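Local coordinates for chorismate synthase (PDB 1Q1L), which probably catalyses the last step of chorismate biosynthesis, eliminating phosphate from 5-enolpyruvylshikimate-3-phosphate to give chorismate, with reduced FMN as cofactor, at residues A[157-162]-A[385-390]; A[248-253]-A[375-380]. One frame throughout, in Å; residues are numbered along the deposited sequence.

Contact 1 of 2, residues A[157-162]-A[385-390]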
ATOM      1  N   SER A 157     -24.201  -0.135   9.385  1.00 30.83           N
ATOM      2  CA  SER A 157     -25.535  -0.286   9.944  1.00 30.97           C
ATOM      3  C   SER A 157     -26.225  -1.543   9.431  1.00 30.53           C
ATOM      4  O   SER A 157     -27.117  -2.072  10.092  1.00 31.52           O
ATOM      5  CB  SER A 157     -26.386   0.949   9.627  1.00 32.37           C
ATOM      6  OG  SER A 157     -26.510   1.140   8.232  1.00 34.48           O
ATOM      7  N   GLU A 158     -25.817  -2.029   8.261  1.00 28.90           N
ATOM      8  CA  GLU A 158     -26.420  -3.234   7.696  1.00 28.76           C
ATOM      9  C   GLU A 158     -26.101  -4.431   8.580  1.00 30.95           C
ATOM     10  O   GLU A 158     -26.764  -5.472   8.500  1.00 31.50           O
ATOM     11  CB  GLU A 158     -25.887  -3.509   6.283  1.00 31.07           C
ATOM     12  CG  GLU A 158     -26.223  -2.449   5.246  1.00 35.11           C
ATOM     13  CD  GLU A 158     -27.714  -2.321   4.990  1.00 39.16           C
ATOM     14  OE1 GLU A 158     -28.395  -3.363   4.875  1.00 41.83           O
ATOM     15  OE2 GLU A 158     -28.201  -1.178   4.891  1.00 43.78           O
ATOM     16  N   PHE A 159     -25.072  -4.294   9.410  1.00 30.36           N
ATOM     17  CA  PHE A 159     -24.687  -5.378  10.303  1.00 32.30           C
ATOM     18  C   PHE A 159     -25.102  -5.038  11.729  1.00 32.87           C
ATOM     19  O   PHE A 159     -24.711  -5.714  12.672  1.00 31.47           O
ATOM     20  CB  PHE A 159     -23.177  -5.612  10.249  1.00 32.39           C
ATOM     21  CG  PHE A 159     -22.649  -5.828   8.862  1.00 34.69           C
ATOM     22  CD1 PHE A 159     -22.296  -4.747   8.064  1.00 33.45           C
ATOM     23  CD2 PHE A 159     -22.551  -7.113   8.333  1.00 34.20           C
ATOM     24  CE1 PHE A 159     -21.854  -4.940   6.754  1.00 33.95           C
ATOM     25  CE2 PHE A 159     -22.113  -7.318   7.029  1.00 35.40           C
ATOM     26  CZ  PHE A 159     -21.763  -6.227   6.237  1.00 34.34           C
ATOM     27  N   GLY A 160     -25.890  -3.979  11.877  1.00 33.51           N
ATOM     28  CA  GLY A 160     -26.342  -3.577  13.198  1.00 33.90           C
ATOM     29  C   GLY A 160     -25.312  -2.789  13.983  1.00 35.20           C
ATOM     30  O   GLY A 160     -25.506  -2.518  15.174  1.00 34.89           O
ATOM     31  N   ILE A 161     -24.223  -2.408  13.317  1.00 33.32           N
ATOM     32  CA  ILE A 161     -23.154  -1.646  13.961  1.00 32.54           C
ATOM     33  C   ILE A 161     -23.502  -0.157  13.951  1.00 34.34           C
ATOM     34  O   ILE A 161     -23.693   0.451  12.897  1.00 34.58           O
ATOM     35  CB  ILE A 161     -21.789  -1.913  13.266  1.00 32.14           C
ATOM     36  CG1 ILE A 161     -21.347  -3.360  13.550  1.00 31.08           C
ATOM     37  CG2 ILE A 161     -20.742  -0.915  13.741  1.00 30.52           C
ATOM     38  CD1 ILE A 161     -20.113  -3.814  12.786  1.00 30.24           C
ATOM     39  N   LYS A 162     -23.593   0.420  15.144  0.50 32.87           N
ATOM     40  CA  LYS A 162     -23.954   1.896  15.304  0.50 32.88           C
ATOM     41  C   LYS A 162     -22.697   2.778  15.858  0.50 32.99           C
ATOM     42  O   LYS A 162     -21.952   2.359  16.853  0.50 32.44           O
ATOM     43  CB  LYS A 162     -25.312   2.068  16.338  0.50 36.65           C
ATOM     44  CG  LYS A 162     -26.770   1.070  15.841  0.50 41.73           C
ATOM     45  CD  LYS A 162     -28.106   1.112  17.115  0.50 43.93           C
ATOM     46  CE  LYS A 162     -29.446  -0.103  16.746  0.50 47.26           C
ATOM     47  NZ  LYS A 162     -28.863  -1.706  16.565  0.50 52.35           N
ATOM     48  N   GLU A 385     -25.084  -9.461   0.116  1.00 35.39           N
ATOM     49  CA  GLU A 385     -25.611 -10.773   0.464  1.00 36.45           C
ATOM     50  C   GLU A 385     -24.469 -11.689   0.922  1.00 36.39           C
ATOM     51  O   GLU A 385     -24.597 -12.440   1.889  1.00 35.32           O
ATOM     52  CB  GLU A 385     -26.308 -11.390  -0.753  1.00 38.22           C
ATOM     53  CG  GLU A 385     -27.532 -10.618  -1.287  1.00 41.51           C
ATOM     54  CD  GLU A 385     -27.224  -9.209  -1.822  1.00 43.74           C
ATOM     55  OE1 GLU A 385     -26.329  -9.044  -2.687  1.00 30.59           O
ATOM     56  OE2 GLU A 385     -27.911  -8.258  -1.376  1.00 47.18           O
ATOM     57  N   GLU A 386     -23.349 -11.608   0.215  1.00 35.86           N
ATOM     58  CA  GLU A 386     -22.163 -12.421   0.492  1.00 35.39           C
ATOM     59  C   GLU A 386     -21.503 -12.051   1.831  1.00 34.92           C
ATOM     60  O   GLU A 386     -21.174 -12.923   2.641  1.00 33.15           O
ATOM     61  CB  GLU A 386     -21.176 -12.228  -0.664  1.00 37.30           C
ATOM     62  CG  GLU A 386     -19.900 -13.023  -0.595  1.00 39.44           C
ATOM     63  CD  GLU A 386     -19.106 -12.916  -1.890  1.00 43.00           C
ATOM     64  OE1 GLU A 386     -18.656 -11.797  -2.243  1.00 36.96           O
ATOM     65  OE2 GLU A 386     -18.944 -13.958  -2.561  1.00 44.83           O
ATOM     66  N   VAL A 387     -21.315 -10.756   2.051  1.00 33.45           N
ATOM     67  CA  VAL A 387     -20.695 -10.266   3.273  1.00 34.47           C
ATOM     68  C   VAL A 387     -21.569 -10.547   4.498  1.00 33.03           C
ATOM     69  O   VAL A 387     -21.070 -10.962   5.541  1.00 32.48           O
ATOM     70  CB  VAL A 387     -20.424  -8.747   3.174  1.00 34.62           C
ATOM     71  CG1 VAL A 387     -19.707  -8.258   4.423  1.00 35.13           C
ATOM     72  CG2 VAL A 387     -19.588  -8.452   1.937  1.00 36.02           C
ATOM     73  N   LYS A 388     -22.872 -10.325   4.367  1.00 33.39           N
ATOM     74  CA  LYS A 388     -23.798 -10.564   5.476  1.00 34.30           C
ATOM     75  C   LYS A 388     -23.815 -12.025   5.904  1.00 35.93           C
ATOM     76  O   LYS A 388     -23.924 -12.329   7.089  1.00 35.08           O
ATOM     77  CB  LYS A 388     -25.213 -10.144   5.096  1.00 36.31           C
ATOM     78  CG  LYS A 388     -25.424  -8.644   5.000  1.00 36.74           C
ATOM     79  CD  LYS A 388     -26.854  -8.362   4.575  1.00 42.00           C
ATOM     80  CE  LYS A 388     -27.089  -6.885   4.354  1.00 45.71           C
ATOM     81  NZ  LYS A 388     -28.480  -6.638   3.888  1.00 48.51           N
ATOM     82  N   LYS A 389     -23.719 -12.927   4.937  1.00 34.67           N
ATOM     83  CA  LYS A 389     -23.717 -14.347   5.241  1.00 34.34           C
ATOM     84  C   LYS A 389     -22.460 -14.718   6.023  1.00 33.13           C
ATOM     85  O   LYS A 389     -22.514 -15.512   6.962  1.00 31.95           O
ATOM     86  CB  LYS A 389     -23.788 -15.161   3.942  1.00 36.67           C
ATOM     87  CG  LYS A 389     -23.560 -16.655   4.126  1.00 40.25           C
ATOM     88  CD  LYS A 389     -24.667 -17.298   4.942  1.00 43.34           C
ATOM     89  CE  LYS A 389     -24.345 -18.754   5.250  1.00 46.49           C
ATOM     90  NZ  LYS A 389     -24.000 -19.525   4.018  1.00 49.56           N
ATOM     91  N   ARG A 390     -21.325 -14.140   5.638  1.00 31.12           N
ATOM     92  CA  ARG A 390     -20.067 -14.433   6.317  1.00 31.41           C
ATOM     93  C   ARG A 390     -20.045 -13.833   7.719  1.00 30.28           C
ATOM     94  O   ARG A 390     -19.414 -14.373   8.627  1.00 31.65           O
ATOM     95  CB  ARG A 390     -18.894 -13.904   5.494  1.00 31.19           C
ATOM     96  CG  ARG A 390     -18.804 -14.534   4.117  1.00 33.37           C
ATOM     97  CD  ARG A 390     -17.715 -13.886   3.298  1.00 34.50           C
ATOM     98  NE  ARG A 390     -17.633 -14.442   1.953  1.00 33.50           N
ATOM     99  CZ  ARG A 390     -16.758 -14.044   1.036  1.00 34.19           C
ATOM    100  NH1 ARG A 390     -15.886 -13.085   1.325  1.00 30.64           N
ATOM    101  NH2 ARG A 390     -16.759 -14.597  -0.173  1.00 34.47           N
TER
HETATM  102  O   HOH W   1     -27.486  -4.423   2.384  1.00 72.89           O
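E158 and K388 are joined twice, once by a stretched salt bridge and once through a water. OE1 of E158 stands 3.4 Å from NZ of K388, which makes the direct hydrogen bond weak. The water accepts from NZ of K388 at 2.9 Å and donates weakly to OE1 of E158. The glutamate chain bends at its second torsion (-64°), whereas the lysine chain runs fully extended past CG and carries its CE to 4.1 Å from CB of E158. Beside this polar pair the contact turns apolar. The F159 ring meets helix 384-399 obliquely, with its far end pressed closely on V387, CZ to CG1 3.4 Å. CE2 of F159 also lies 4.0 Å from CA of K388, so the ring spans the helix surface from V387 to K388. F155 and F391 pack on the same ring, F155 edge-to-face, and L375 of helix 356-379 also touches it. Replacing F159 with an alanine would probably leave V387 without its aromatic partner and open a gap between the turn and helix 384-399. The turn itself is type I, S157 to G160, closed by G160 N to S157 O (2.9 Å). With G160 at positive phi as its C-prime residue, and together with the bond of I161 N to O of L156, this is the Schellman motif that ends helix 142-157 and leads the chain into strand 162-170.

Contact 2 of 2, residues A[248-253]-A[375-380]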
ATOM      1  N   TRP A 248       2.405  -5.037  13.767  1.00 31.52           N
ATOM      2  CA  TRP A 248       2.130  -3.754  14.402  1.00 30.68           C
ATOM      3  C   TRP A 248       1.091  -2.901  13.684  1.00 31.17           C
ATOM      4  O   TRP A 248       0.220  -2.313  14.331  1.00 27.70           O
ATOM      5  CB  TRP A 248       3.427  -2.945  14.570  1.00 31.84           C
ATOM      6  CG  TRP A 248       3.954  -2.377  13.289  1.00 32.64           C
ATOM      7  CD1 TRP A 248       4.617  -3.049  12.303  1.00 33.86           C
ATOM      8  CD2 TRP A 248       3.784  -1.034  12.816  1.00 33.55           C
ATOM      9  NE1 TRP A 248       4.868  -2.211  11.244  1.00 32.77           N
ATOM     10  CE2 TRP A 248       4.367  -0.968  11.531  1.00 33.02           C
ATOM     11  CE3 TRP A 248       3.195   0.119  13.352  1.00 33.21           C
ATOM     12  CZ2 TRP A 248       4.377   0.205  10.769  1.00 32.86           C
ATOM     13  CZ3 TRP A 248       3.205   1.288  12.596  1.00 34.19           C
ATOM     14  CH2 TRP A 248       3.795   1.320  11.317  1.00 35.96           C
ATOM     15  N   ASP A 249       1.175  -2.842  12.354  1.00 30.28           N
ATOM     16  CA  ASP A 249       0.248  -2.028  11.575  1.00 28.63           C
ATOM     17  C   ASP A 249      -1.154  -2.606  11.412  1.00 27.94           C
ATOM     18  O   ASP A 249      -2.013  -1.966  10.812  1.00 29.28           O
ATOM     19  CB  ASP A 249       0.833  -1.707  10.189  1.00 29.05           C
ATOM     20  CG  ASP A 249       1.333  -2.944   9.452  1.00 32.84           C
ATOM     21  OD1 ASP A 249       0.908  -4.070   9.788  1.00 32.86           O
ATOM     22  OD2 ASP A 249       2.150  -2.786   8.520  1.00 35.91           O
ATOM     23  N   ARG A 250      -1.398  -3.801  11.941  1.00 29.37           N
ATOM     24  CA  ARG A 250      -2.722  -4.410  11.833  1.00 29.34           C
ATOM     25  C   ARG A 250      -3.548  -4.223  13.107  1.00 29.81           C
ATOM     26  O   ARG A 250      -4.757  -4.451  13.122  1.00 28.69           O
ATOM     27  CB  ARG A 250      -2.606  -5.898  11.509  1.00 32.91           C
ATOM     28  CG  ARG A 250      -2.185  -6.197  10.074  1.00 39.05           C
ATOM     29  CD  ARG A 250      -1.786  -7.661   9.932  1.00 46.10           C
ATOM     30  NE  ARG A 250      -2.691  -8.448   9.093  1.00 53.76           N
ATOM     31  CZ  ARG A 250      -4.010  -8.524   9.256  1.00 55.63           C
ATOM     32  NH1 ARG A 250      -4.611  -7.850  10.229  1.00 59.17           N
ATOM     33  NH2 ARG A 250      -4.729  -9.296   8.450  1.00 57.46           N
ATOM     34  N   ARG A 251      -2.893  -3.798  14.174  1.00 29.40           N
ATOM     35  CA  ARG A 251      -3.577  -3.587  15.443  1.00 30.63           C
ATOM     36  C   ARG A 251      -4.653  -2.519  15.304  1.00 30.96           C
ATOM     37  O   ARG A 251      -4.378  -1.405  14.847  1.00 31.03           O
ATOM     38  CB  ARG A 251      -2.556  -3.206  16.506  1.00 31.57           C
ATOM     39  CG  ARG A 251      -1.680  -4.386  16.904  1.00 35.01           C
ATOM     40  CD  ARG A 251      -0.554  -3.988  17.844  1.00 40.41           C
ATOM     41  NE  ARG A 251      -0.205  -5.099  18.720  1.00 47.16           N
ATOM     42  CZ  ARG A 251      -0.700  -5.267  19.941  1.00 48.91           C
ATOM     43  NH1 ARG A 251      -1.560  -4.385  20.437  1.00 49.52           N
ATOM     44  NH2 ARG A 251      -0.356  -6.328  20.656  1.00 50.82           N
ATOM     45  N   ILE A 252      -5.874  -2.868  15.704  1.00 27.52           N
ATOM     46  CA  ILE A 252      -7.008  -1.963  15.590  1.00 30.60           C
ATOM     47  C   ILE A 252      -6.819  -0.628  16.317  1.00 30.07           C
ATOM     48  O   ILE A 252      -7.235   0.421  15.817  1.00 30.32           O
ATOM     49  CB  ILE A 252      -8.314  -2.657  16.081  1.00 30.51           C
ATOM     50  CG1 ILE A 252      -9.534  -1.882  15.591  1.00 31.04           C
ATOM     51  CG2 ILE A 252      -8.331  -2.751  17.599  1.00 32.81           C
ATOM     52  CD1 ILE A 252      -9.649  -1.834  14.083  1.00 32.18           C
ATOM     53  N   ASP A 253      -6.182  -0.658  17.483  1.00 31.82           N
ATOM     54  CA  ASP A 253      -5.966   0.567  18.255  1.00 32.97           C
ATOM     55  C   ASP A 253      -5.087   1.551  17.494  1.00 31.30           C
ATOM     56  O   ASP A 253      -5.380   2.747  17.433  1.00 30.52           O
ATOM     57  CB  ASP A 253      -5.333   0.234  19.608  1.00 38.28           C
ATOM     58  CG  ASP A 253      -4.336  -0.908  19.516  1.00 45.54           C
ATOM     59  OD1 ASP A 253      -3.383  -0.820  18.709  1.00 50.79           O
ATOM     60  OD2 ASP A 253      -4.507  -1.901  20.251  1.00 47.97           O
ATOM     61  N   LEU A 375     -13.833  -4.499   8.999  1.00 24.21           N
ATOM     62  CA  LEU A 375     -14.860  -5.514   8.871  1.00 25.09           C
ATOM     63  C   LEU A 375     -14.720  -6.191   7.507  1.00 27.68           C
ATOM     64  O   LEU A 375     -14.787  -7.413   7.405  1.00 28.76           O
ATOM     65  CB  LEU A 375     -16.250  -4.896   9.027  1.00 24.01           C
ATOM     66  CG  LEU A 375     -17.401  -5.906   9.090  1.00 26.23           C
ATOM     67  CD1 LEU A 375     -17.151  -6.913  10.200  1.00 25.58           C
ATOM     68  CD2 LEU A 375     -18.716  -5.172   9.316  1.00 25.05           C
ATOM     69  N   LEU A 376     -14.501  -5.397   6.464  1.00 27.70           N
ATOM     70  CA  LEU A 376     -14.340  -5.951   5.124  1.00 29.99           C
ATOM     71  C   LEU A 376     -13.075  -6.797   5.032  1.00 30.02           C
ATOM     72  O   LEU A 376     -13.039  -7.783   4.300  1.00 31.31           O
ATOM     73  CB  LEU A 376     -14.308  -4.824   4.092  1.00 29.79           C
ATOM     74  CG  LEU A 376     -15.679  -4.205   3.807  1.00 28.75           C
ATOM     75  CD1 LEU A 376     -15.516  -2.898   3.033  1.00 26.87           C
ATOM     76  CD2 LEU A 376     -16.530  -5.208   3.023  1.00 29.73           C
ATOM     77  N   GLU A 377     -12.047  -6.414   5.787  1.00 31.80           N
ATOM     78  CA  GLU A 377     -10.775  -7.137   5.826  1.00 33.01           C
ATOM     79  C   GLU A 377     -10.997  -8.546   6.375  1.00 33.46           C
ATOM     80  O   GLU A 377     -10.401  -9.516   5.907  1.00 33.80           O
ATOM     81  CB  GLU A 377      -9.784  -6.393   6.733  1.00 35.40           C
ATOM     82  CG  GLU A 377      -8.443  -7.074   6.922  1.00 36.78           C
ATOM     83  CD  GLU A 377      -7.577  -6.392   7.979  1.00 42.37           C
ATOM     84  OE1 GLU A 377      -6.374  -6.719   8.068  1.00 44.36           O
ATOM     85  OE2 GLU A 377      -8.096  -5.533   8.731  1.00 41.40           O
ATOM     86  N   LYS A 378     -11.859  -8.643   7.381  1.00 33.02           N
ATOM     87  CA  LYS A 378     -12.172  -9.917   8.014  1.00 32.37           C
ATOM     88  C   LYS A 378     -13.125 -10.769   7.173  1.00 32.02           C
ATOM     89  O   LYS A 378     -12.922 -11.972   7.010  1.00 28.91           O
ATOM     90  CB  LYS A 378     -12.803  -9.663   9.388  1.00 31.92           C
ATOM     91  CG  LYS A 378     -13.333 -10.902  10.091  1.00 36.16           C
ATOM     92  CD  LYS A 378     -12.219 -11.871  10.447  1.00 34.24           C
ATOM     93  CE  LYS A 378     -12.761 -13.035  11.256  1.00 40.02           C
ATOM     94  NZ  LYS A 378     -11.708 -14.022  11.629  1.00 38.30           N
ATOM     95  N   LEU A 379     -14.158 -10.128   6.638  1.00 30.39           N
ATOM     96  CA  LEU A 379     -15.176 -10.810   5.851  1.00 32.41           C
ATOM     97  C   LEU A 379     -14.908 -10.985   4.355  1.00 32.80           C
ATOM     98  O   LEU A 379     -15.250 -12.016   3.794  1.00 35.49           O
ATOM     99  CB  LEU A 379     -16.513 -10.086   6.038  1.00 31.06           C
ATOM    100  CG  LEU A 379     -17.454 -10.504   7.183  1.00 34.08           C
ATOM    101  CD1 LEU A 379     -16.693 -11.054   8.370  1.00 31.63           C
ATOM    102  CD2 LEU A 379     -18.301  -9.305   7.573  1.00 32.55           C
ATOM    103  N   GLY A 380     -14.296  -9.992   3.717  1.00 33.83           N
ATOM    104  CA  GLY A 380     -14.069 -10.073   2.284  1.00 34.39           C
ATOM    105  C   GLY A 380     -15.428  -9.841   1.639  1.00 37.82           C
ATOM    106  O   GLY A 380     -16.323  -9.305   2.295  1.00 37.71           O
TER
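This is a surface contact carried by a single salt bridge, R250 to E377, between the turn that leads into helix 252-261 and the C-terminal end of helix 356-379. The backbones stay well apart, the closest CA atoms, those of R250 and E377, being 10.4 Å from each other, and only the two side chains span the distance. E377 reaches out as a straight rod, CG anti to the backbone N (chi1 177°) and the chain extended beyond it. The R250 chain instead bends at its third torsion (113°), which swings the guanidinium round to meet the acid. OE1 of E377 sits over one face of that group, 3.0 Å from NH1 and 3.1 Å from NH2 of R250. It is likewise 3.2 Å from CZ of R250, while the carboxylate and guanidinium planes are turned by just 21°. The stronger polar partner of E377 is R255, further along helix 252-261, which forms a salt bridge with OE2 and also hydrogen-bonds the carbonyl oxygen of R250. The R250 side chain packs on R10 of the second subunit, with a weak, long ion pair to E27 of that subunit. From above the plane OE1 receives no guanidinium N-H, so R250 and E377 attract each other by charge rather than through a directed bond; R250 and R255 together probably balance the acid near the helix end.

Both contacts are built on the C-terminal helical pair, contact 1 on helix 384-399 and contact 2 on helix 356-379, which follow each other in the chain; contact 2 is nested within the loop that contact 1 closes. Their centres lie 16 Å apart, yet the elements touch: NH1 of R390 is 2.8 Å from O of L379, a probable hydrogen bond, and CG1 of V387 is 3.6 Å from CD2 of L379. Contact 1 is partly buried and mixes apolar packing with a water-bridged ion pair on its more exposed side. Contact 2 lies at the surface and rests on charge alone. Both also reach the second subunit of the tetramer.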